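Local coordinates for protein NUDIX hydrolase (Nitrosomonas europaea, PDB 2B0V) that probably hydrolyses nucleoside di- and triphosphates, and perhaps thiamine diphosphate, as a magnesium-dependent, monomeric Nudix hydrolase of the NudJ subfamily, at residues Glu26-Thr31 / Met123-Leu128; Tyr73-Ala78 / Thr82-Phe87. All coordinates share one frame; numbering follows the deposited sequence.

Contact 1: residues Glu26-Thr31 / Met123-Leu128; sequences EIPRGT and MHRTPL. With EDO (1,2-ethanediol), chain D.
A salt bridge between Glu26 and Arg125 is the centre of this loop-to-loop contact. Residues 26-31 lead from strand 20-26 toward strand 34-36. Residues 123-128 lie in the loop after helix 114-119 and end at the start of helix 128-137. Arg125 NH1 donates to Glu26 OE2 at 2.8 Å, with an angle of 151° at the hydrogen. The donor comes from above the carboxylate plane, and the two side chains cross at about a right angle. The Glu26 chain runs extended beyond CG, which carries the carboxylate of this buried residue to the arginine. Pro28 packs over one face of the guanidinium, with CG 3.4 Å from Arg125 NE. Its CB lies 3.5 Å from Arg125 CZ. Arg29 NH2 approaches Arg125 NH2 to 4.3 Å, so two positive groups are neighbours at this exposed side. Arg125 NH1 also makes a weak hydrogen bond to O1 of 1,2-ethanediol, at 3.1 Å. The diol, probably from the crystallisation liquor, also bonds to Glu59 of the Nudix box. Glu26 OE2 has a second donor, Asn36 ND2 of strand 34-36. With an alanine here in place of Glu26, Arg125 NH1 would probably lose its anionic mate and Asn36 ND2 an acceptor. One carboxylate oxygen thus serves two donors, and its negative charge probably offsets part of the local positive charge.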
ATOM      1  N   GLU A  26      -0.383 -11.707  -2.949  1.00 16.49           N
ATOM      2  CA  GLU A  26      -1.356 -11.468  -4.014  1.00 16.61           C
ATOM      3  C   GLU A  26      -0.862 -12.082  -5.322  1.00 17.32           C
ATOM      4  O   GLU A  26       0.334 -12.329  -5.500  1.00 18.12           O
ATOM      5  CB  GLU A  26      -1.586  -9.958  -4.199  1.00 17.67           C
ATOM      6  CG  GLU A  26      -0.317  -9.215  -4.679  1.00 20.51           C
ATOM      7  CD  GLU A  26      -0.485  -7.706  -4.610  1.00 26.01           C
ATOM      8  OE1 GLU A  26      -1.438  -7.242  -3.915  1.00 28.48           O
ATOM      9  OE2 GLU A  26       0.345  -7.009  -5.239  1.00 24.45           O
ATOM     10  N   ILE A  27      -1.807 -12.369  -6.204  1.00 18.58           N
ATOM     11  CA  ILE A  27      -1.465 -12.896  -7.524  1.00 19.76           C
ATOM     12  C   ILE A  27      -1.967 -11.849  -8.522  1.00 22.31           C
ATOM     13  O   ILE A  27      -3.157 -11.848  -8.863  1.00 22.01           O
ATOM     14  CB  ILE A  27      -2.121 -14.257  -7.761  1.00 19.90           C
ATOM     15  CG1 ILE A  27      -1.679 -15.240  -6.667  1.00 20.38           C
ATOM     16  CG2 ILE A  27      -1.777 -14.771  -9.144  1.00 18.79           C
ATOM     17  CD1 ILE A  27      -2.344 -16.618  -6.748  1.00 22.55           C
ATOM     18  N   PRO A  28      -1.070 -10.943  -8.973  1.00 24.44           N
ATOM     19  CA  PRO A  28      -1.487  -9.832  -9.862  1.00 26.40           C
ATOM     20  C   PRO A  28      -1.853 -10.273 -11.270  1.00 28.12           C
ATOM     21  O   PRO A  28      -2.685  -9.631 -11.935  1.00 29.76           O
ATOM     22  CB  PRO A  28      -0.236  -8.927  -9.931  1.00 26.37           C
ATOM     23  CG  PRO A  28       0.672  -9.405  -8.859  1.00 26.42           C
ATOM     24  CD  PRO A  28       0.368 -10.879  -8.665  1.00 25.03           C
ATOM     25  N   ARG A  29      -1.212 -11.332 -11.741  1.00 28.80           N
ATOM     26  CA  ARG A  29      -1.488 -11.880 -13.058  1.00 30.08           C
ATOM     27  C   ARG A  29      -1.012 -13.299 -12.989  1.00 29.46           C
ATOM     28  O   ARG A  29      -0.211 -13.647 -12.111  1.00 29.91           O
ATOM     29  CB  ARG A  29      -0.733 -11.107 -14.158  1.00 31.32           C
ATOM     30  CG  ARG A  29       0.799 -11.249 -14.122  1.00 34.61           C
ATOM     31  CD  ARG A  29       1.514 -10.217 -15.027  1.00 39.76           C
ATOM     32  NE  ARG A  29       0.939  -8.872 -14.878  1.00 44.06           N
ATOM     33  CZ  ARG A  29       1.260  -8.000 -13.918  1.00 45.83           C
ATOM     34  NH1 ARG A  29       2.187  -8.305 -13.011  1.00 46.50           N
ATOM     35  NH2 ARG A  29       0.654  -6.815 -13.868  1.00 45.83           N
ATOM     36  N   GLY A  30      -1.515 -14.135 -13.885  1.00 28.06           N
ATOM     37  CA  GLY A  30      -1.075 -15.518 -13.927  1.00 27.94           C
ATOM     38  C   GLY A  30      -1.285 -16.235 -12.615  1.00 27.58           C
ATOM     39  O   GLY A  30      -2.378 -16.181 -12.035  1.00 27.46           O
ATOM     40  N   THR A  31      -0.219 -16.868 -12.122  1.00 26.60           N
ATOM     41  CA  THR A  31      -0.300 -17.699 -10.928  0.50 26.25           C
ATOM     42  C   THR A  31       0.694 -17.350  -9.810  1.00 26.12           C
ATOM     43  O   THR A  31       0.551 -17.835  -8.680  1.00 26.38           O
ATOM     44  CB  THR A  31      -0.126 -19.178 -11.293  0.50 26.64           C
ATOM     45  OG1 THR A  31       1.051 -19.335 -12.097  0.50 26.51           O
ATOM     46  CG2 THR A  31      -1.344 -19.681 -12.063  0.50 26.23           C
HETATM   47  N   MSE A 123      10.246 -12.205  -4.268  1.00 17.61           N
HETATM   48  CA  MSE A 123       8.797 -12.278  -4.593  1.00 17.22           C
HETATM   49  C   MSE A 123       8.084 -10.952  -4.267  1.00 16.28           C
HETATM   50  O   MSE A 123       6.862 -10.876  -4.347  1.00 15.86           O
HETATM   51  CB  MSE A 123       8.106 -13.476  -3.931  1.00 18.79           C
HETATM   52  CG  MSE A 123       8.086 -13.428  -2.431  1.00 19.05           C
HETATM   53 SE   MSE A 123       7.181 -15.002  -1.656  0.83 27.63          SE
HETATM   54  CE  MSE A 123       5.395 -14.312  -1.788  1.00 23.38           C
ATOM     55  N   HIS A 124       8.835  -9.893  -3.946  1.00 15.54           N
ATOM     56  CA  HIS A 124       8.174  -8.586  -3.793  1.00 14.89           C
ATOM     57  C   HIS A 124       7.576  -8.176  -5.137  1.00 14.85           C
ATOM     58  O   HIS A 124       8.199  -8.364  -6.206  1.00 15.32           O
ATOM     59  CB  HIS A 124       9.146  -7.517  -3.355  1.00 14.76           C
ATOM     60  CG  HIS A 124       9.615  -7.660  -1.952  1.00 14.75           C
ATOM     61  ND1 HIS A 124      10.384  -6.698  -1.342  1.00 18.04           N
ATOM     62  CD2 HIS A 124       9.422  -8.636  -1.035  1.00 16.07           C
ATOM     63  CE1 HIS A 124      10.687  -7.091  -0.119  1.00 18.50           C
ATOM     64  NE2 HIS A 124      10.110  -8.258   0.097  1.00 16.44           N
ATOM     65  N   ARG A 125       6.392  -7.563  -5.078  1.00 15.74           N
ATOM     66  CA  ARG A 125       5.747  -7.124  -6.305  1.00 16.38           C
ATOM     67  C   ARG A 125       6.606  -6.116  -7.096  1.00 16.51           C
ATOM     68  O   ARG A 125       6.723  -6.219  -8.315  1.00 17.11           O
ATOM     69  CB  ARG A 125       4.350  -6.575  -6.010  1.00 16.32           C
ATOM     70  CG  ARG A 125       3.671  -5.939  -7.202  1.00 22.33           C
ATOM     71  CD  ARG A 125       2.515  -6.754  -7.645  1.00 27.77           C
ATOM     72  NE  ARG A 125       1.775  -6.211  -8.801  1.00 31.14           N
ATOM     73  CZ  ARG A 125       0.544  -5.685  -8.753  1.00 34.40           C
ATOM     74  NH1 ARG A 125      -0.116  -5.573  -7.591  1.00 34.73           N
ATOM     75  NH2 ARG A 125      -0.039  -5.258  -9.883  1.00 34.33           N
ATOM     76  N   THR A 126       7.216  -5.171  -6.400  1.00 17.33           N
ATOM     77  CA  THR A 126       8.099  -4.169  -7.056  1.00 17.79           C
ATOM     78  C   THR A 126       9.196  -3.803  -6.067  1.00 18.10           C
ATOM     79  O   THR A 126       9.086  -4.136  -4.891  1.00 16.93           O
ATOM     80  CB  THR A 126       7.341  -2.846  -7.384  1.00 17.96           C
ATOM     81  OG1 THR A 126       7.043  -2.160  -6.165  1.00 21.02           O
ATOM     82  CG2 THR A 126       6.026  -3.084  -8.203  1.00 20.62           C
ATOM     83  N   PRO A 127      10.251  -3.107  -6.538  1.00 18.26           N
ATOM     84  CA  PRO A 127      11.267  -2.603  -5.630  1.00 17.25           C
ATOM     85  C   PRO A 127      10.735  -1.625  -4.574  1.00 16.47           C
ATOM     86  O   PRO A 127      11.412  -1.388  -3.545  1.00 16.62           O
ATOM     87  CB  PRO A 127      12.263  -1.908  -6.580  1.00 18.55           C
ATOM     88  CG  PRO A 127      12.074  -2.600  -7.871  1.00 20.39           C
ATOM     89  CD  PRO A 127      10.583  -2.765  -7.939  1.00 19.76           C
ATOM     90  N   LEU A 128       9.529  -1.088  -4.785  1.00 15.76           N
ATOM     91  CA  LEU A 128       8.947  -0.134  -3.841  0.50 15.64           C
ATOM     92  C   LEU A 128       8.473  -0.752  -2.539  1.00 16.01           C
ATOM     93  O   LEU A 128       8.309  -0.043  -1.521  1.00 16.49           O
ATOM     94  CB  LEU A 128       7.803   0.651  -4.488  0.50 16.58           C
ATOM     95  CG  LEU A 128       8.071   1.401  -5.790  0.50 15.81           C
ATOM     96  CD1 LEU A 128       6.892   2.330  -5.955  0.50 16.59           C
ATOM     97  CD2 LEU A 128       9.423   2.156  -5.792  0.50 16.95           C
TER
HETATM   98  C1  EDO D 201      -3.414  -4.096  -5.504  1.00 29.61           C
HETATM   99  O1  EDO D 201      -2.008  -3.820  -5.804  1.00 34.02           O
HETATM  100  C2  EDO D 201      -4.457  -3.467  -6.455  1.00 33.70           C
HETATM  101  O2  EDO D 201      -5.774  -3.237  -5.859  1.00 33.80           O

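Contact 2: residues Tyr73-Ala78 / Thr82-Phe87; sequences YHWTCA and TTYLRF
Trp75 and Tyr84 pack together across a beta hairpin, formed by strands 62-77 and 82-96 in the mixed sheet of the Nudix fold. The segment axes are 4.6 Å apart at closest approach and run antiparallel, at 157°. Tyr73 with Arg86 and Trp75 with Tyr84 are hydrogen-bonded pairs, each with two backbone bonds. Cys77 N adds a bond to Thr82 O; the return bond is long and weak.

The tight part is the face with Tyr73, Trp75, Tyr84 and Arg86. The first torsion of Trp75 (chi1 88°) swings the indole over the partner strand. Tyr84 CB sits over its six-membered ring in a CH-pi contact, 3.6 Å from the centroid. The two ring planes differ by only 26°, but the rings are displaced so far that little stacking results. Arg86 CB meets the indole edge, 3.6 Å from Trp75 CZ3. Cys77 CB touches the edge of the Tyr84 ring at CE2. Helix 128-137 lies over this face, with Cys132 against both Tyr73 and Arg86. The Arg86 guanidinium reaches past this layer to Asn36 and Gln37, and Tyr84 OH bonds to Asn80 in the turn.

The other face carries His74, Thr76, Thr83 and Leu85, and it is more open to solvent. Contacts there are fewer and smaller. His74 presents its ring edge to the Thr83 methyl, with NE2 3.6 Å from CG2. Beside them the hydroxyls of a non-hydrogen-bonded pair join in a short hydrogen bond, Thr76 OG1 to Thr83 OG1 at 2.7 Å.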
ATOM      1  N   TYR A  73       6.440   8.070  -4.935  1.00 13.56           N
ATOM      2  CA  TYR A  73       7.442   7.360  -5.763  1.00 12.61           C
ATOM      3  C   TYR A  73       7.025   7.368  -7.196  1.00 13.25           C
ATOM      4  O   TYR A  73       5.900   6.987  -7.509  1.00 13.97           O
ATOM      5  CB  TYR A  73       7.617   5.877  -5.275  1.00 11.64           C
ATOM      6  CG  TYR A  73       7.989   5.824  -3.800  1.00 13.01           C
ATOM      7  CD1 TYR A  73       9.343   5.850  -3.403  1.00 12.40           C
ATOM      8  CD2 TYR A  73       7.005   5.827  -2.807  1.00 14.57           C
ATOM      9  CE1 TYR A  73       9.695   5.837  -2.046  1.00 13.28           C
ATOM     10  CE2 TYR A  73       7.360   5.848  -1.447  1.00 16.42           C
ATOM     11  CZ  TYR A  73       8.714   5.870  -1.090  1.00 17.56           C
ATOM     12  OH  TYR A  73       9.064   5.897   0.234  1.00 16.30           O
ATOM     13  N   HIS A  74       7.921   7.831  -8.060  1.00 13.76           N
ATOM     14  CA  HIS A  74       7.601   8.000  -9.462  1.00 13.21           C
ATOM     15  C   HIS A  74       8.519   7.050 -10.213  1.00 15.14           C
ATOM     16  O   HIS A  74       9.721   7.254 -10.257  1.00 14.00           O
ATOM     17  CB  HIS A  74       7.857   9.489  -9.818  1.00 13.29           C
ATOM     18  CG  HIS A  74       7.658   9.827 -11.265  1.00 15.75           C
ATOM     19  ND1 HIS A  74       8.012  11.051 -11.785  1.00 13.95           N
ATOM     20  CD2 HIS A  74       7.186   9.096 -12.301  1.00 15.51           C
ATOM     21  CE1 HIS A  74       7.734  11.080 -13.074  1.00 15.40           C
ATOM     22  NE2 HIS A  74       7.265   9.893 -13.424  1.00 15.09           N
ATOM     23  N   TRP A  75       7.960   5.989 -10.772  1.00 17.51           N
ATOM     24  CA  TRP A  75       8.816   5.042 -11.499  1.00 21.68           C
ATOM     25  C   TRP A  75       8.117   4.363 -12.644  1.00 23.02           C
ATOM     26  O   TRP A  75       6.901   4.427 -12.752  1.00 23.53           O
ATOM     27  CB  TRP A  75       9.389   4.032 -10.527  1.00 22.57           C
ATOM     28  CG  TRP A  75       8.540   2.885 -10.322  1.00 26.28           C
ATOM     29  CD1 TRP A  75       8.727   1.611 -10.821  1.00 26.45           C
ATOM     30  CD2 TRP A  75       7.342   2.857  -9.581  1.00 26.46           C
ATOM     31  NE1 TRP A  75       7.705   0.804 -10.424  1.00 29.34           N
ATOM     32  CE2 TRP A  75       6.832   1.533  -9.662  1.00 26.87           C
ATOM     33  CE3 TRP A  75       6.635   3.821  -8.856  1.00 26.88           C
ATOM     34  CZ2 TRP A  75       5.658   1.145  -9.037  1.00 27.53           C
ATOM     35  CZ3 TRP A  75       5.460   3.438  -8.215  1.00 27.30           C
ATOM     36  CH2 TRP A  75       4.974   2.113  -8.316  1.00 27.22           C
ATOM     37  N   THR A  76       8.897   3.721 -13.510  1.00 25.11           N
ATOM     38  CA  THR A  76       8.342   2.953 -14.613  1.00 26.68           C
ATOM     39  C   THR A  76       8.696   1.487 -14.437  1.00 27.55           C
ATOM     40  O   THR A  76       9.846   1.146 -14.195  1.00 27.08           O
ATOM     41  CB  THR A  76       8.862   3.460 -15.962  1.00 27.59           C
ATOM     42  OG1 THR A  76       8.542   4.854 -16.058  1.00 30.36           O
ATOM     43  CG2 THR A  76       8.197   2.691 -17.114  1.00 28.35           C
ATOM     44  N   CYS A  77       7.672   0.652 -14.494  1.00 28.58           N
ATOM     45  CA  CYS A  77       7.835  -0.773 -14.421  1.00 31.88           C
ATOM     46  C   CYS A  77       8.254  -1.227 -15.816  1.00 32.37           C
ATOM     47  O   CYS A  77       7.472  -1.108 -16.759  1.00 32.47           O
ATOM     48  CB  CYS A  77       6.507  -1.398 -14.008  1.00 31.81           C
ATOM     49  SG  CYS A  77       6.536  -3.186 -14.134  1.00 37.60           S
ATOM     50  N   ALA A  78       9.498  -1.683 -15.959  1.00 34.08           N
ATOM     51  CA  ALA A  78      10.032  -2.039 -17.285  1.00 35.33           C
ATOM     52  C   ALA A  78       9.266  -3.194 -17.961  1.00 35.88           C
ATOM     53  O   ALA A  78       9.108  -3.215 -19.191  1.00 36.16           O
ATOM     54  CB  ALA A  78      11.523  -2.361 -17.189  1.00 35.71           C
ATOM     55  N   THR A  82       4.687   0.633 -17.856  1.00 28.72           N
ATOM     56  CA  THR A  82       3.760   1.565 -17.226  1.00 27.60           C
ATOM     57  C   THR A  82       4.431   2.426 -16.146  1.00 25.76           C
ATOM     58  O   THR A  82       5.147   1.900 -15.288  1.00 25.29           O
ATOM     59  CB  THR A  82       2.569   0.824 -16.599  1.00 28.09           C
ATOM     60  OG1 THR A  82       1.937   0.000 -17.594  1.00 30.70           O
ATOM     61  CG2 THR A  82       1.562   1.826 -16.013  1.00 28.20           C
ATOM     62  N   THR A  83       4.189   3.734 -16.218  1.00 24.17           N
ATOM     63  CA  THR A  83       4.710   4.686 -15.218  1.00 22.80           C
ATOM     64  C   THR A  83       3.687   4.904 -14.115  1.00 21.03           C
ATOM     65  O   THR A  83       2.497   5.071 -14.360  1.00 20.85           O
ATOM     66  CB  THR A  83       5.132   6.042 -15.851  1.00 23.12           C
ATOM     67  OG1 THR A  83       6.127   5.776 -16.845  1.00 25.11           O
ATOM     68  CG2 THR A  83       5.761   6.971 -14.818  1.00 24.36           C
ATOM     69  N   TYR A  84       4.181   4.913 -12.888  1.00 19.26           N
ATOM     70  CA  TYR A  84       3.323   5.008 -11.731  1.00 17.72           C
ATOM     71  C   TYR A  84       3.770   6.164 -10.858  1.00 16.09           C
ATOM     72  O   TYR A  84       4.957   6.502 -10.841  1.00 15.27           O
ATOM     73  CB  TYR A  84       3.440   3.732 -10.880  1.00 18.55           C
ATOM     74  CG  TYR A  84       2.920   2.499 -11.547  1.00 21.09           C
ATOM     75  CD1 TYR A  84       1.556   2.175 -11.490  1.00 22.73           C
ATOM     76  CD2 TYR A  84       3.781   1.650 -12.242  1.00 24.25           C
ATOM     77  CE1 TYR A  84       1.065   1.010 -12.124  1.00 25.51           C
ATOM     78  CE2 TYR A  84       3.300   0.482 -12.873  1.00 25.99           C
ATOM     79  CZ  TYR A  84       1.956   0.181 -12.805  1.00 27.28           C
ATOM     80  OH  TYR A  84       1.503  -0.958 -13.436  1.00 29.47           O
ATOM     81  N   LEU A  85       2.796   6.749 -10.171  1.00 14.24           N
ATOM     82  CA  LEU A  85       3.061   7.702  -9.118  0.60 14.20           C
ATOM     83  C   LEU A  85       2.366   7.164  -7.857  1.00 14.16           C
ATOM     84  O   LEU A  85       1.128   7.236  -7.737  1.00 14.66           O
ATOM     85  CB  LEU A  85       2.499   9.077  -9.531  0.60 14.55           C
ATOM     86  CG  LEU A  85       2.892  10.244  -8.655  0.60 14.74           C
ATOM     87  CD1 LEU A  85       4.414  10.502  -8.617  0.60 14.48           C
ATOM     88  CD2 LEU A  85       2.152  11.491  -9.189  0.60 13.99           C
ATOM     89  N   ARG A  86       3.173   6.620  -6.931  1.00 13.96           N
ATOM     90  CA  ARG A  86       2.646   5.915  -5.782  1.00 14.13           C
ATOM     91  C   ARG A  86       2.718   6.796  -4.561  1.00 13.66           C
ATOM     92  O   ARG A  86       3.817   7.105  -4.080  1.00 14.94           O
ATOM     93  CB  ARG A  86       3.461   4.647  -5.488  1.00 14.98           C
ATOM     94  CG  ARG A  86       3.047   3.945  -4.164  1.00 15.55           C
ATOM     95  CD  ARG A  86       4.056   2.790  -3.807  1.00 19.83           C
ATOM     96  NE  ARG A  86       3.452   1.479  -4.073  1.00 19.74           N
ATOM     97  CZ  ARG A  86       3.614   0.369  -3.355  1.00 23.89           C
ATOM     98  NH1 ARG A  86       4.374   0.328  -2.279  1.00 18.45           N
ATOM     99  NH2 ARG A  86       2.950  -0.724  -3.714  1.00 25.13           N
ATOM    100  N   PHE A  87       1.551   7.211  -4.058  1.00 12.04           N
ATOM    101  CA  PHE A  87       1.503   7.974  -2.788  1.00 12.66           C
ATOM    102  C   PHE A  87       1.417   6.992  -1.659  1.00 13.82           C
ATOM    103  O   PHE A  87       0.457   6.240  -1.617  1.00 14.17           O
ATOM    104  CB  PHE A  87       0.240   8.813  -2.749  1.00 13.24           C
ATOM    105  CG  PHE A  87       0.282  10.005  -3.691  1.00 12.15           C
ATOM    106  CD1 PHE A  87       0.500  11.302  -3.185  1.00 12.09           C
ATOM    107  CD2 PHE A  87       0.107   9.815  -5.082  1.00 12.40           C
ATOM    108  CE1 PHE A  87       0.555  12.414  -4.067  1.00 13.93           C
ATOM    109  CE2 PHE A  87       0.158  10.922  -5.983  1.00 13.67           C
ATOM    110  CZ  PHE A  87       0.384  12.214  -5.475  1.00 13.41           C
TER

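Contact 1 ties together two loops far apart in sequence, whereas contact 2 is a local strand pairing within one hairpin. Contact 1 is partly buried and contact 2 is a surface contact, though both centres lie about 13 Å from the centre of the chain. Each still has a buried residue, Glu26 in contact 1 and Arg86 in contact 2. Contact 1 relies on charge, while contact 2 relies on a backbone ladder and aromatic packing. Asn36 connects them: its ND2 bonds to Glu26 and its OD1 to Arg86. In one of its two conformers, Leu128 of contact 1 also lies against Tyr73 and Arg86. The two centres are about 15 Å apart.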